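Local atomic coordinates of methyltransferase domain-containing protein (Serratia marcescens, PDB entry 7CLF), a protein that probably transfers a methyl group from S-adenosyl-L-methionine to a hydroxyl oxygen of its substrate, working as a dimeric O-methyltransferase. Residues L239-W244 / R270-E275; D35-A40 / L73-A78; Q202-L207 / I220-G225; A154-G159 / G180-A185. All coordinates share one frame; numbering follows the deposited sequence.

Contact 1: residues L239-W244 / R270-E275. With SAH (S-adenosyl-L-homocysteine), chain D.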
loop_
_atom_site.group_PDB
_atom_site.type_symbol
_atom_site.label_atom_id
_atom_site.label_comp_id
_atom_site.label_asym_id
_atom_site.label_seq_id
_atom_site.Cartn_x
_atom_site.Cartn_y
_atom_site.Cartn_z
ATOM N N LEU A 239 -2.666 -39.242 -14.398
ATOM C CA LEU A 239 -2.128 -38.174 -13.529
ATOM C C LEU A 239 -2.945 -36.888 -13.716
ATOM O O LEU A 239 -3.090 -36.412 -14.819
ATOM C CB LEU A 239 -0.631 -37.929 -13.689
ATOM C CG LEU A 239 -0.149 -36.750 -12.852
ATOM C CD1 LEU A 239 -0.424 -36.994 -11.393
ATOM C CD2 LEU A 239 1.300 -36.425 -13.085
ATOM N N ILE A 240 -3.463 -36.374 -12.622
ATOM C CA ILE A 240 -4.201 -35.117 -12.639
ATOM C C ILE A 240 -3.525 -34.188 -11.647
ATOM O O ILE A 240 -3.137 -34.618 -10.556
ATOM C CB ILE A 240 -5.691 -35.326 -12.290
ATOM C CG1 ILE A 240 -6.343 -36.242 -13.330
ATOM C CG2 ILE A 240 -6.447 -34.010 -12.224
ATOM C CD1 ILE A 240 -7.710 -36.710 -12.932
ATOM N N HIS A 241 -3.354 -32.925 -12.041
ATOM C CA HIS A 241 -2.739 -31.899 -11.217
ATOM C C HIS A 241 -3.701 -30.736 -11.069
ATOM O O HIS A 241 -4.500 -30.446 -11.965
ATOM C CB HIS A 241 -1.408 -31.406 -11.835
ATOM C CG HIS A 241 -0.773 -30.253 -11.124
ATOM N ND1 HIS A 241 -0.725 -28.986 -11.665
ATOM C CD2 HIS A 241 -0.079 -30.191 -9.959
ATOM C CE1 HIS A 241 -0.050 -28.188 -10.854
ATOM N NE2 HIS A 241 0.356 -28.896 -9.813
ATOM N N LEU A 242 -3.605 -30.079 -9.916
ATOM C CA LEU A 242 -4.368 -28.883 -9.590
ATOM C C LEU A 242 -3.394 -27.907 -8.944
ATOM O O LEU A 242 -2.986 -28.109 -7.798
ATOM C CB LEU A 242 -5.524 -29.230 -8.652
ATOM C CG LEU A 242 -6.456 -28.102 -8.242
ATOM C CD1 LEU A 242 -7.276 -27.676 -9.443
ATOM C CD2 LEU A 242 -7.337 -28.570 -7.103
ATOM N N GLY A 243 -3.000 -26.869 -9.673
ATOM C CA GLY A 243 -1.999 -25.959 -9.146
ATOM C C GLY A 243 -2.515 -24.602 -8.723
ATOM O O GLY A 243 -3.047 -23.841 -9.530
ATOM N N TRP A 244 -2.337 -24.278 -7.466
ATOM C CA TRP A 244 -2.685 -22.923 -6.977
ATOM C C TRP A 244 -4.157 -22.564 -7.188
ATOM O O TRP A 244 -4.417 -21.452 -7.507
ATOM C CB TRP A 244 -1.714 -21.894 -7.550
ATOM C CG TRP A 244 -0.926 -21.252 -6.458
ATOM C CD1 TRP A 244 -0.694 -21.756 -5.217
ATOM C CD2 TRP A 244 -0.318 -19.956 -6.479
ATOM N NE1 TRP A 244 0.015 -20.864 -4.465
ATOM C CE2 TRP A 244 0.257 -19.748 -5.213
ATOM C CE3 TRP A 244 -0.230 -18.944 -7.429
ATOM C CZ2 TRP A 244 0.930 -18.576 -4.892
ATOM C CZ3 TRP A 244 0.429 -17.783 -7.112
ATOM C CH2 TRP A 244 1.000 -17.606 -5.859
ATOM N N ARG A 270 -3.477 -41.161 -10.176
ATOM C CA ARG A 270 -2.812 -40.302 -9.206
ATOM C C ARG A 270 -3.317 -38.871 -9.354
ATOM O O ARG A 270 -3.683 -38.436 -10.450
ATOM C CB ARG A 270 -1.288 -40.348 -9.378
ATOM C CG ARG A 270 -0.523 -39.361 -8.509
ATOM C CD ARG A 270 0.922 -39.778 -8.365
ATOM N NE ARG A 270 1.020 -41.179 -7.962
ATOM C CZ ARG A 270 2.124 -41.907 -8.061
ATOM N NH1 ARG A 270 3.232 -41.368 -8.564
ATOM N NH2 ARG A 270 2.116 -43.175 -7.668
ATOM N N PHE A 271 -3.377 -38.156 -8.226
ATOM C CA PHE A 271 -3.734 -36.744 -8.187
ATOM C C PHE A 271 -2.695 -35.988 -7.365
ATOM O O PHE A 271 -2.258 -36.473 -6.320
ATOM C CB PHE A 271 -5.135 -36.539 -7.590
ATOM C CG PHE A 271 -5.503 -35.092 -7.380
ATOM C CD1 PHE A 271 -5.744 -34.257 -8.461
ATOM C CD2 PHE A 271 -5.610 -34.567 -6.097
ATOM C CE1 PHE A 271 -6.082 -32.917 -8.264
ATOM C CE2 PHE A 271 -5.949 -33.235 -5.892
ATOM C CZ PHE A 271 -6.187 -32.410 -6.973
ATOM N N ILE A 272 -2.294 -34.810 -7.847
ATOM C CA ILE A 272 -1.335 -33.941 -7.159
ATOM C C ILE A 272 -1.921 -32.537 -7.108
ATOM O O ILE A 272 -2.272 -31.966 -8.149
ATOM C CB ILE A 272 0.042 -33.909 -7.849
ATOM C CG1 ILE A 272 0.653 -35.309 -7.900
ATOM C CG2 ILE A 272 1.003 -32.928 -7.111
ATOM C CD1 ILE A 272 1.982 -35.368 -8.644
ATOM N N ALA A 273 -2.028 -31.977 -5.908
ATOM C CA ALA A 273 -2.313 -30.560 -5.765
ATOM C C ALA A 273 -1.051 -29.859 -5.269
ATOM O O ALA A 273 -0.318 -30.396 -4.432
ATOM C CB ALA A 273 -3.498 -30.321 -4.817
ATOM N N SER A 274 -0.772 -28.681 -5.822
ATOM C CA SER A 274 0.375 -27.883 -5.418
ATOM C C SER A 274 -0.113 -26.543 -4.882
ATOM O O SER A 274 -0.886 -25.841 -5.541
ATOM C CB SER A 274 1.372 -27.680 -6.570
ATOM O OG SER A 274 0.801 -27.073 -7.706
ATOM N N GLU A 275 0.335 -26.205 -3.681
ATOM C CA GLU A 275 -0.083 -24.991 -3.004
ATOM C C GLU A 275 1.133 -24.396 -2.308
ATOM O O GLU A 275 2.217 -24.983 -2.302
ATOM C CB GLU A 275 -1.217 -25.284 -2.010
ATOM C CG GLU A 275 -2.502 -25.756 -2.667
ATOM C CD GLU A 275 -3.351 -24.594 -3.153
ATOM O OE1 GLU A 275 -3.587 -23.660 -2.362
ATOM O OE2 GLU A 275 -3.774 -24.601 -4.320
HETATM N N SAH D . -2.323 -23.660 -12.220
HETATM C CA SAH D . -1.684 -22.371 -12.481
HETATM C CB SAH D . -2.663 -21.197 -12.304
HETATM C CG SAH D . -3.354 -20.991 -10.953
HETATM S SD SAH D . -4.555 -19.606 -10.995
HETATM C C SAH D . -0.472 -22.223 -11.570
HETATM O O SAH D . -0.113 -23.158 -10.847
HETATM O OXT SAH D . 0.183 -21.176 -11.552
HETATM C "C5'" SAH D . -5.992 -20.681 -10.744
HETATM C "C4'" SAH D . -6.641 -21.166 -12.042
HETATM O "O4'" SAH D . -7.748 -22.001 -11.723
HETATM C "C3'" SAH D . -7.186 -20.010 -12.861
HETATM O "O3'" SAH D . -6.621 -20.024 -14.142
HETATM C "C2'" SAH D . -8.677 -20.270 -12.948
HETATM O "O2'" SAH D . -9.214 -19.979 -14.217
HETATM C "C1'" SAH D . -8.802 -21.736 -12.611
HETATM N N9 SAH D . -10.100 -22.030 -11.987
HETATM C C8 SAH D . -10.719 -21.354 -10.969
HETATM N N7 SAH D . -11.905 -21.959 -10.703
HETATM C C5 SAH D . -12.052 -23.000 -11.544
HETATM C C6 SAH D . -13.065 -23.935 -11.699
HETATM N N6 SAH D . -14.144 -23.884 -10.917
HETATM N N1 SAH D . -12.939 -24.911 -12.668
HETATM C C2 SAH D . -11.814 -24.952 -13.459
HETATM N N3 SAH D . -10.803 -24.013 -13.302
HETATM C C4 SAH D . -10.927 -23.059 -12.357
HETATM O O HOH W 1 -4.632 -26.192 -6.092
#
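Ile240 and Leu242 each bond twice to strand 270-275. Ile240 N reaches Arg270 O and Ile240 O takes Ile272 N (2.8 Å); Leu242 N then meets Ile272 O, and Leu242 O receives Ser274 N. Trp244 N closes the series on Ser274 O at 2.9 Å. Leu239 and His241 turn their backbone groups the other way, to strand 171-175. These two parallel strands, joined through helix 251-264 in a beta-alpha-beta unit, lie inside the Rossmann-like sheet of the methyltransferase domain. On the sheet face that carries His241 and Ser274, the imidazole has CG anti to the backbone N (chi1 174°) and leans across, presenting its edge so that His241 NE2 and Ser274 OG lie 2.8 Å apart in a hydrogen bond whose donor is not fixed. Asp174 holds His241 ND1 and Arg331 also bonds Ser274 OG, so both ring nitrogens are satisfied. The other face is apolar: Phe271 CZ lies 3.7 Å from Leu242 CB, and Phe271 CD1 is 3.8 Å from Ile240 CG2. At the C-terminal end of strand 239-243, Gly243 O accepts a hydrogen bond from the amino N of S-adenosyl-L-homocysteine at 2.8 Å, while Glu275 OE1 bonds weakly to His247, the predicted proton acceptor.

Contact 2: residues D35-A40 / L73-A78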
loop_
_atom_site.group_PDB
_atom_site.type_symbol
_atom_site.label_atom_id
_atom_site.label_comp_id
_atom_site.label_asym_id
_atom_site.label_seq_id
_atom_site.Cartn_x
_atom_site.Cartn_y
_atom_site.Cartn_z
ATOM N N ASP A 35 16.005 3.645 -24.495
ATOM C CA ASP A 35 17.073 3.892 -25.446
ATOM C C ASP A 35 17.835 5.182 -25.189
ATOM O O ASP A 35 18.709 5.539 -25.991
ATOM C CB ASP A 35 16.503 3.924 -26.864
ATOM C CG ASP A 35 15.738 2.678 -27.199
ATOM O OD1 ASP A 35 16.306 1.579 -27.029
ATOM O OD2 ASP A 35 14.570 2.797 -27.620
ATOM N N ARG A 36 17.536 5.895 -24.109
ATOM C CA ARG A 36 18.180 7.174 -23.872
ATOM C C ARG A 36 17.992 7.557 -22.417
ATOM O O ARG A 36 17.187 6.963 -21.694
ATOM C CB ARG A 36 17.622 8.251 -24.813
ATOM C CG ARG A 36 16.274 8.812 -24.410
ATOM C CD ARG A 36 15.811 9.886 -25.393
ATOM N NE ARG A 36 15.192 9.295 -26.577
ATOM C CZ ARG A 36 14.672 9.990 -27.588
ATOM N NH1 ARG A 36 14.702 11.316 -27.566
ATOM N NH2 ARG A 36 14.126 9.359 -28.623
ATOM N N ASP A 37 18.777 8.544 -21.991
ATOM C CA ASP A 37 18.605 9.229 -20.720
ATOM C C ASP A 37 17.831 10.517 -20.972
ATOM O O ASP A 37 17.923 11.108 -22.050
ATOM C CB ASP A 37 19.957 9.550 -20.072
ATOM C CG ASP A 37 20.637 8.329 -19.462
ATOM O OD1 ASP A 37 20.062 7.218 -19.490
ATOM O OD2 ASP A 37 21.769 8.488 -18.954
ATOM N N ALA A 38 17.076 10.963 -19.972
ATOM C CA ALA A 38 16.212 12.118 -20.196
ATOM C C ALA A 38 15.992 12.881 -18.899
ATOM O O ALA A 38 15.965 12.292 -17.815
ATOM C CB ALA A 38 14.860 11.688 -20.782
ATOM N N ASP A 39 15.822 14.197 -19.014
ATOM C CA ASP A 39 15.441 14.964 -17.839
ATOM C C ASP A 39 13.922 14.971 -17.715
ATOM O O ASP A 39 13.194 14.479 -18.587
ATOM C CB ASP A 39 16.024 16.396 -17.855
ATOM C CG ASP A 39 15.580 17.239 -19.056
ATOM O OD1 ASP A 39 14.603 16.891 -19.745
ATOM O OD2 ASP A 39 16.216 18.293 -19.299
ATOM N N ALA A 40 13.447 15.520 -16.596
ATOM C CA ALA A 40 12.017 15.491 -16.302
ATOM C C ALA A 40 11.213 16.223 -17.365
ATOM O O ALA A 40 10.167 15.730 -17.802
ATOM C CB ALA A 40 11.751 16.099 -14.924
ATOM N N LEU A 73 19.385 14.478 -15.072
ATOM C CA LEU A 73 19.231 13.457 -16.139
ATOM C C LEU A 73 18.837 12.117 -15.529
ATOM O O LEU A 73 19.617 11.604 -14.757
ATOM C CB LEU A 73 20.572 13.348 -16.870
ATOM C CG LEU A 73 20.551 13.150 -18.375
ATOM C CD1 LEU A 73 20.067 14.403 -19.064
ATOM C CD2 LEU A 73 21.931 12.774 -18.889
ATOM N N TYR A 74 17.655 11.597 -15.871
ATOM C CA TYR A 74 17.244 10.269 -15.344
ATOM C C TYR A 74 17.803 9.151 -16.224
ATOM O O TYR A 74 17.887 9.333 -17.431
ATOM C CB TYR A 74 15.733 10.156 -15.152
ATOM C CG TYR A 74 15.227 11.043 -14.057
ATOM C CD1 TYR A 74 14.922 12.356 -14.312
ATOM C CD2 TYR A 74 15.143 10.594 -12.756
ATOM C CE1 TYR A 74 14.523 13.209 -13.311
ATOM C CE2 TYR A 74 14.722 11.428 -11.741
ATOM C CZ TYR A 74 14.415 12.742 -12.024
ATOM O OH TYR A 74 13.992 13.572 -11.052
ATOM N N HIS A 75 18.096 8.020 -15.604
ATOM C CA HIS A 75 18.668 6.885 -16.308
ATOM C C HIS A 75 18.110 5.620 -15.690
ATOM O O HIS A 75 18.003 5.533 -14.464
ATOM C CB HIS A 75 20.206 6.883 -16.211
ATOM C CG HIS A 75 20.836 5.562 -16.526
ATOM N ND1 HIS A 75 21.012 5.113 -17.819
ATOM C CD2 HIS A 75 21.342 4.599 -15.720
ATOM C CE1 HIS A 75 21.590 3.924 -17.791
ATOM N NE2 HIS A 75 21.801 3.589 -16.532
ATOM N N LEU A 76 17.747 4.653 -16.547
ATOM C CA LEU A 76 17.208 3.369 -16.108
ATOM C C LEU A 76 18.351 2.385 -15.896
ATOM O O LEU A 76 19.028 2.019 -16.879
ATOM C CB LEU A 76 16.236 2.820 -17.144
ATOM C CG LEU A 76 15.719 1.398 -16.940
ATOM C CD1 LEU A 76 14.743 1.333 -15.760
ATOM C CD2 LEU A 76 15.075 0.892 -18.261
ATOM N N PRO A 77 18.599 1.921 -14.670
ATOM C CA PRO A 77 19.679 0.955 -14.437
ATOM C C PRO A 77 19.527 -0.285 -15.303
ATOM O O PRO A 77 18.433 -0.844 -15.431
ATOM C CB PRO A 77 19.535 0.619 -12.949
ATOM C CG PRO A 77 18.858 1.779 -12.364
ATOM C CD PRO A 77 17.913 2.278 -13.421
ATOM N N ALA A 78 20.641 -0.706 -15.915
ATOM C CA ALA A 78 20.631 -1.927 -16.713
ATOM C C ALA A 78 19.974 -3.071 -15.957
ATOM O O ALA A 78 19.171 -3.820 -16.522
ATOM C CB ALA A 78 22.058 -2.312 -17.124
HETATM O O HOH W 2 18.014 5.203 -19.674
#
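Tyr74 N donates to Ala38 O at 2.7 Å, the shortest bond between residues 35-40 and 73-78, although it comes from well above the carbonyl plane (41° out of it) and not on a lone pair. The return bond, Ala38 N to Tyr74 O at 3.1 Å, lies in the carbonyl plane and completes an antiparallel hydrogen-bonded pair. One residue further along strand 73-75, His75 has CG anti to the backbone N (chi1 162°), which turns ND1 to donate to Asp37 OD1 at 2.9 Å. The oxygen sits almost exactly in the imidazole plane and offers its syn lone pair, while the carboxylate is turned 71° against the ring. A water bridges nearby, 2.8 Å from Arg36 O and accepting from Leu76 N at 3.2 Å. Strand 73-75 is the middle of a small three-stranded sheet whose other edge is strand 68-70. Beside helices 40-47 and 51-63, this is consistent with the winged-helix build of O-methyltransferase dimerisation domains. Tyr74 turns inward, the edge of its ring beside Ala38 O and its CE1 4.3 Å from Ala40 CB, with Leu58 and Ile59 also against it. Asp39 N-caps helix 40-47: its side chain caps a backbone N, and OD1 bonds His42 ND1. Two backbone bonds and one His-carboxylate bond thus hold residues 37-38 to strand 73-75, and the carboxylate would be expected to favour protonated His75.

Contact 3: residues Q202-L207 / I220-G225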
loop_
_atom_site.group_PDB
_atom_site.type_symbol
_atom_site.label_atom_id
_atom_site.label_comp_id
_atom_site.label_asym_id
_atom_site.label_seq_id
_atom_site.Cartn_x
_atom_site.Cartn_y
_atom_site.Cartn_z
ATOM N N GLN A 202 -13.454 -18.440 -20.151
ATOM C CA GLN A 202 -12.689 -17.275 -20.578
ATOM C C GLN A 202 -11.206 -17.593 -20.635
ATOM O O GLN A 202 -10.483 -17.076 -21.495
ATOM C CB GLN A 202 -12.929 -16.097 -19.638
ATOM C CG GLN A 202 -14.376 -15.736 -19.435
ATOM C CD GLN A 202 -14.947 -16.337 -18.172
ATOM O OE1 GLN A 202 -14.737 -17.512 -17.877
ATOM N NE2 GLN A 202 -15.665 -15.524 -17.408
ATOM N N ALA A 203 -10.731 -18.422 -19.708
ATOM C CA ALA A 203 -9.315 -18.749 -19.690
ATOM C C ALA A 203 -8.984 -19.775 -20.758
ATOM O O ALA A 203 -7.886 -19.739 -21.327
ATOM C CB ALA A 203 -8.899 -19.249 -18.300
ATOM N N SER A 204 -9.932 -20.670 -21.059
ATOM C CA SER A 204 -9.759 -21.592 -22.170
ATOM C C SER A 204 -9.500 -20.828 -23.459
ATOM O O SER A 204 -8.586 -21.167 -24.223
ATOM C CB SER A 204 -11.000 -22.482 -22.308
ATOM O OG SER A 204 -11.022 -23.463 -21.290
ATOM N N ALA A 205 -10.291 -19.770 -23.698
ATOM C CA ALA A 205 -10.156 -19.000 -24.931
ATOM C C ALA A 205 -8.774 -18.366 -25.037
ATOM O O ALA A 205 -8.098 -18.493 -26.066
ATOM C CB ALA A 205 -11.244 -17.929 -25.012
ATOM N N PHE A 206 -8.334 -17.680 -23.980
ATOM C CA PHE A 206 -6.980 -17.131 -23.966
ATOM C C PHE A 206 -5.948 -18.235 -24.160
ATOM O O PHE A 206 -5.041 -18.126 -24.998
ATOM C CB PHE A 206 -6.740 -16.389 -22.647
ATOM C CG PHE A 206 -5.292 -16.061 -22.382
ATOM C CD1 PHE A 206 -4.707 -14.936 -22.949
ATOM C CD2 PHE A 206 -4.524 -16.862 -21.555
ATOM C CE1 PHE A 206 -3.375 -14.620 -22.702
ATOM C CE2 PHE A 206 -3.192 -16.548 -21.302
ATOM C CZ PHE A 206 -2.620 -15.424 -21.878
ATOM N N LEU A 207 -6.095 -19.318 -23.396
ATOM C CA LEU A 207 -5.149 -20.430 -23.432
ATOM C C LEU A 207 -5.088 -21.090 -24.805
ATOM O O LEU A 207 -4.003 -21.465 -25.271
ATOM C CB LEU A 207 -5.544 -21.444 -22.364
ATOM C CG LEU A 207 -4.739 -22.713 -22.203
ATOM C CD1 LEU A 207 -3.386 -22.391 -21.592
ATOM C CD2 LEU A 207 -5.558 -23.658 -21.325
ATOM N N ILE A 220 -1.413 -30.139 -26.910
ATOM C CA ILE A 220 -2.104 -29.999 -25.631
ATOM C C ILE A 220 -3.586 -29.761 -25.897
ATOM O O ILE A 220 -3.960 -28.748 -26.497
ATOM C CB ILE A 220 -1.519 -28.857 -24.780
ATOM C CG1 ILE A 220 -0.008 -29.044 -24.576
ATOM C CG2 ILE A 220 -2.248 -28.782 -23.435
ATOM C CD1 ILE A 220 0.751 -27.744 -24.229
ATOM N N ASP A 221 -4.427 -30.682 -25.435
ATOM C CA ASP A 221 -5.872 -30.540 -25.592
ATOM C C ASP A 221 -6.448 -29.629 -24.512
ATOM O O ASP A 221 -6.092 -29.732 -23.335
ATOM C CB ASP A 221 -6.544 -31.911 -25.534
ATOM C CG ASP A 221 -8.025 -31.836 -25.803
ATOM O OD1 ASP A 221 -8.447 -31.012 -26.640
ATOM O OD2 ASP A 221 -8.772 -32.592 -25.158
ATOM N N VAL A 222 -7.327 -28.717 -24.914
ATOM C CA VAL A 222 -7.942 -27.770 -23.988
ATOM C C VAL A 222 -9.419 -28.116 -23.853
ATOM O O VAL A 222 -10.160 -28.106 -24.844
ATOM C CB VAL A 222 -7.757 -26.316 -24.448
ATOM C CG1 VAL A 222 -8.461 -25.360 -23.475
ATOM C CG2 VAL A 222 -6.287 -25.981 -24.554
ATOM N N VAL A 223 -9.850 -28.390 -22.621
ATOM C CA VAL A 223 -11.206 -28.833 -22.313
ATOM C C VAL A 223 -11.835 -27.809 -21.378
ATOM O O VAL A 223 -11.306 -27.543 -20.293
ATOM C CB VAL A 223 -11.195 -30.220 -21.655
ATOM C CG1 VAL A 223 -12.571 -30.606 -21.192
ATOM C CG2 VAL A 223 -10.625 -31.257 -22.606
ATOM N N GLU A 224 -12.961 -27.242 -21.777
ATOM C CA GLU A 224 -13.676 -26.338 -20.886
ATOM C C GLU A 224 -14.417 -27.139 -19.827
ATOM O O GLU A 224 -14.971 -28.209 -20.100
ATOM C CB GLU A 224 -14.656 -25.455 -21.662
ATOM C CG GLU A 224 -13.979 -24.536 -22.678
ATOM C CD GLU A 224 -14.884 -23.397 -23.129
ATOM O OE1 GLU A 224 -15.903 -23.144 -22.451
ATOM O OE2 GLU A 224 -14.582 -22.761 -24.162
ATOM N N GLY A 225 -14.408 -26.630 -18.604
ATOM C CA GLY A 225 -15.099 -27.336 -17.550
ATOM C C GLY A 225 -15.242 -26.489 -16.310
ATOM O O GLY A 225 -14.973 -25.284 -16.313
#
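This is helix-on-strand packing at the edge of the Rossmann-like sheet: helix 201-213 lies against strand 220-224, the outermost strand at that side and the one to which the helix leads in the beta-alpha-beta crossover from strand 194-199. The two segments run nearly antiparallel, at 162°, with their axes 8.5 Å apart at closest approach. Ser204 and Leu207, a turn apart on the helix, supply the touching surface. Leu207 puts the single methyl CD2 4.0 Å from Val222 CG1, and Val222 CG2 is equally near, so the leucine branch meets both prongs of the valine as the two side chains cross. Ser204 OG rests 3.9 Å from Val222 CG1 and 3.4 Å from Glu224 CG, touching carbon in both cases; its hydrogen bond goes to Leu200 O, just before the helix. Glu224 has CG beside its backbone N (chi1 -62°) and then runs out extended, so that its methylene carbon covers Ser204 while OE2 travels on to a salt bridge with Arg208 NH1. On the sheet side, Val223 and Gly225 bond the backbone of Glu199 in the adjacent strand 194-199, a residue that binds S-adenosyl-L-homocysteine. With no hydrogen bond between the two segments, they are held by van der Waals contact; the hydroxyl and the carboxylate spend their polarity on Leu200 and Arg208, outside the two segments, and the carbon parts do the packing.

Contact 4: residues A154-G159 / G180-A185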
loop_
_atom_site.group_PDB
_atom_site.type_symbol
_atom_site.label_atom_id
_atom_site.label_comp_id
_atom_site.label_asym_id
_atom_site.label_seq_id
_atom_site.Cartn_x
_atom_site.Cartn_y
_atom_site.Cartn_z
ATOM N N ALA A 154 7.164 -20.081 -12.789
ATOM C CA ALA A 154 8.275 -20.645 -13.553
ATOM C C ALA A 154 9.238 -21.468 -12.702
ATOM O O ALA A 154 9.571 -22.591 -13.115
ATOM C CB ALA A 154 8.994 -19.526 -14.310
ATOM N N PRO A 155 9.691 -21.019 -11.515
ATOM C CA PRO A 155 10.576 -21.889 -10.714
ATOM C C PRO A 155 9.921 -23.170 -10.219
ATOM O O PRO A 155 10.569 -24.226 -10.238
ATOM C CB PRO A 155 11.000 -20.969 -9.554
ATOM C CG PRO A 155 10.880 -19.603 -10.112
ATOM C CD PRO A 155 9.615 -19.672 -10.913
ATOM N N PHE A 156 8.669 -23.117 -9.754
ATOM C CA PHE A 156 7.950 -24.345 -9.424
ATOM C C PHE A 156 7.954 -25.322 -10.599
ATOM O O PHE A 156 8.309 -26.496 -10.448
ATOM C CB PHE A 156 6.504 -24.024 -9.023
ATOM C CG PHE A 156 5.568 -25.204 -9.136
ATOM C CD1 PHE A 156 5.701 -26.296 -8.298
ATOM C CD2 PHE A 156 4.547 -25.207 -10.069
ATOM C CE1 PHE A 156 4.847 -27.374 -8.399
ATOM C CE2 PHE A 156 3.688 -26.293 -10.184
ATOM C CZ PHE A 156 3.838 -27.377 -9.351
ATOM N N ILE A 157 7.541 -24.847 -11.777
ATOM C CA ILE A 157 7.413 -25.726 -12.940
ATOM C C ILE A 157 8.754 -26.378 -13.259
ATOM O O ILE A 157 8.848 -27.595 -13.448
ATOM C CB ILE A 157 6.862 -24.938 -14.142
ATOM C CG1 ILE A 157 5.383 -24.614 -13.904
ATOM C CG2 ILE A 157 7.072 -25.705 -15.457
ATOM C CD1 ILE A 157 4.848 -23.532 -14.816
ATOM N N ALA A 158 9.817 -25.575 -13.282
ATOM C CA ALA A 158 11.139 -26.111 -13.576
ATOM C C ALA A 158 11.515 -27.197 -12.582
ATOM O O ALA A 158 12.028 -28.250 -12.972
ATOM C CB ALA A 158 12.174 -24.987 -13.575
ATOM N N GLY A 159 11.225 -26.979 -11.297
ATOM C CA GLY A 159 11.548 -27.988 -10.308
ATOM C C GLY A 159 10.707 -29.238 -10.469
ATOM O O GLY A 159 11.234 -30.352 -10.458
ATOM N N GLY A 180 -0.884 -22.459 -18.906
ATOM C CA GLY A 180 -0.513 -23.704 -19.542
ATOM C C GLY A 180 0.967 -23.969 -19.601
ATOM O O GLY A 180 1.400 -24.837 -20.367
ATOM N N SER A 181 1.768 -23.243 -18.818
ATOM C CA SER A 181 3.210 -23.396 -18.929
ATOM C C SER A 181 3.694 -24.707 -18.321
ATOM O O SER A 181 4.793 -25.160 -18.653
ATOM C CB SER A 181 3.908 -22.204 -18.278
ATOM O OG SER A 181 3.303 -21.917 -17.034
ATOM N N LEU A 182 2.891 -25.329 -17.452
ATOM C CA LEU A 182 3.240 -26.667 -16.966
ATOM C C LEU A 182 3.100 -27.715 -18.067
ATOM O O LEU A 182 4.085 -28.410 -18.361
ATOM C CB LEU A 182 2.386 -27.023 -15.749
ATOM C CG LEU A 182 2.935 -27.919 -14.653
ATOM C CD1 LEU A 182 1.836 -28.133 -13.578
ATOM C CD2 LEU A 182 3.510 -29.212 -15.176
ATOM N N PRO A 183 1.913 -27.922 -18.665
ATOM C CA PRO A 183 1.847 -28.874 -19.788
ATOM C C PRO A 183 2.861 -28.572 -20.877
ATOM O O PRO A 183 3.406 -29.509 -21.476
ATOM C CB PRO A 183 0.405 -28.727 -20.295
ATOM C CG PRO A 183 -0.365 -28.234 -19.120
ATOM C CD PRO A 183 0.587 -27.351 -18.358
ATOM N N MET A 184 3.142 -27.288 -21.137
ATOM C CA MET A 184 4.129 -26.932 -22.154
ATOM C C MET A 184 5.503 -27.469 -21.787
ATOM O O MET A 184 6.194 -28.063 -22.624
ATOM C CB MET A 184 4.181 -25.415 -22.342
ATOM C CG MET A 184 3.128 -24.865 -23.294
ATOM S SD MET A 184 3.393 -23.141 -23.724
ATOM C CE MET A 184 2.755 -22.301 -22.292
ATOM N N ALA A 185 5.919 -27.257 -20.532
ATOM C CA ALA A 185 7.188 -27.804 -20.068
ATOM C C ALA A 185 7.176 -29.329 -20.080
ATOM O O ALA A 185 8.189 -29.955 -20.406
ATOM C CB ALA A 185 7.509 -27.279 -18.669
#
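Ile157 meets the start of helix 181-189 through all three of its outer carbons, and the contact is almost wholly apolar. Its CG2 methyl presses on Ala185 CB at 3.6 Å, and CG1 lies 4.2 Å from Leu182 CG, the two side chains crossing. CG1 sits beside the backbone N (chi1 -71°) and chi2 is extended, which carries CD1 forward to the start of the helix, 3.7 Å from Leu182 N. Phe156 adds a looser touch, its CE2 being 4.3 Å from Leu182 CD1.

The one polar side-chain atom involved is Ser181 OG, 3.1 Å from Ile157 CD1, a tight contact between hydroxyl and methyl. The helix axes lie 9.9 Å apart and cross at -32°. Gly180, at the N-cap with positive phi, ends the glycine-rich turn after strand 171-175, the loop that in Rossmann-like methyltransferases borders the cofactor; here Gly176 O bonds S-adenosyl-L-homocysteine.

Cation-pi contact brings Phe156 to Arg331, itself a ligand-binding residue. Since no hydrogen bond joins the two segments, shape governs the fit: the branched isoleucine fills the groove between Ser181, Leu182 and Ala185, and between these segments the hold is van der Waals and hydrophobic.

In the fold
Contacts 1 and 4 are buried and touch: Phe156 and Leu182 pack on the His241-Ser274 pair, so the helices of contact 4 cover one face of the strands of contact 1. Contact 3 is only partly buried, at the edge of the same sheet, and its Ile220 and Leu207 reach the start of helix 181-189 in contact 4. Contact 2 stands apart in the dimerisation domain, its centre about 45 Å from that of contact 1, partly open to solvent. Chemistry follows place: both strand pairs rely on backbone bonds, adding the His241-Ser274 bond in contact 1 and a His-carboxylate pair in contact 2, whereas contacts 3 (helix on strand) and 4 (helix on helix) have no hydrogen bonds across them.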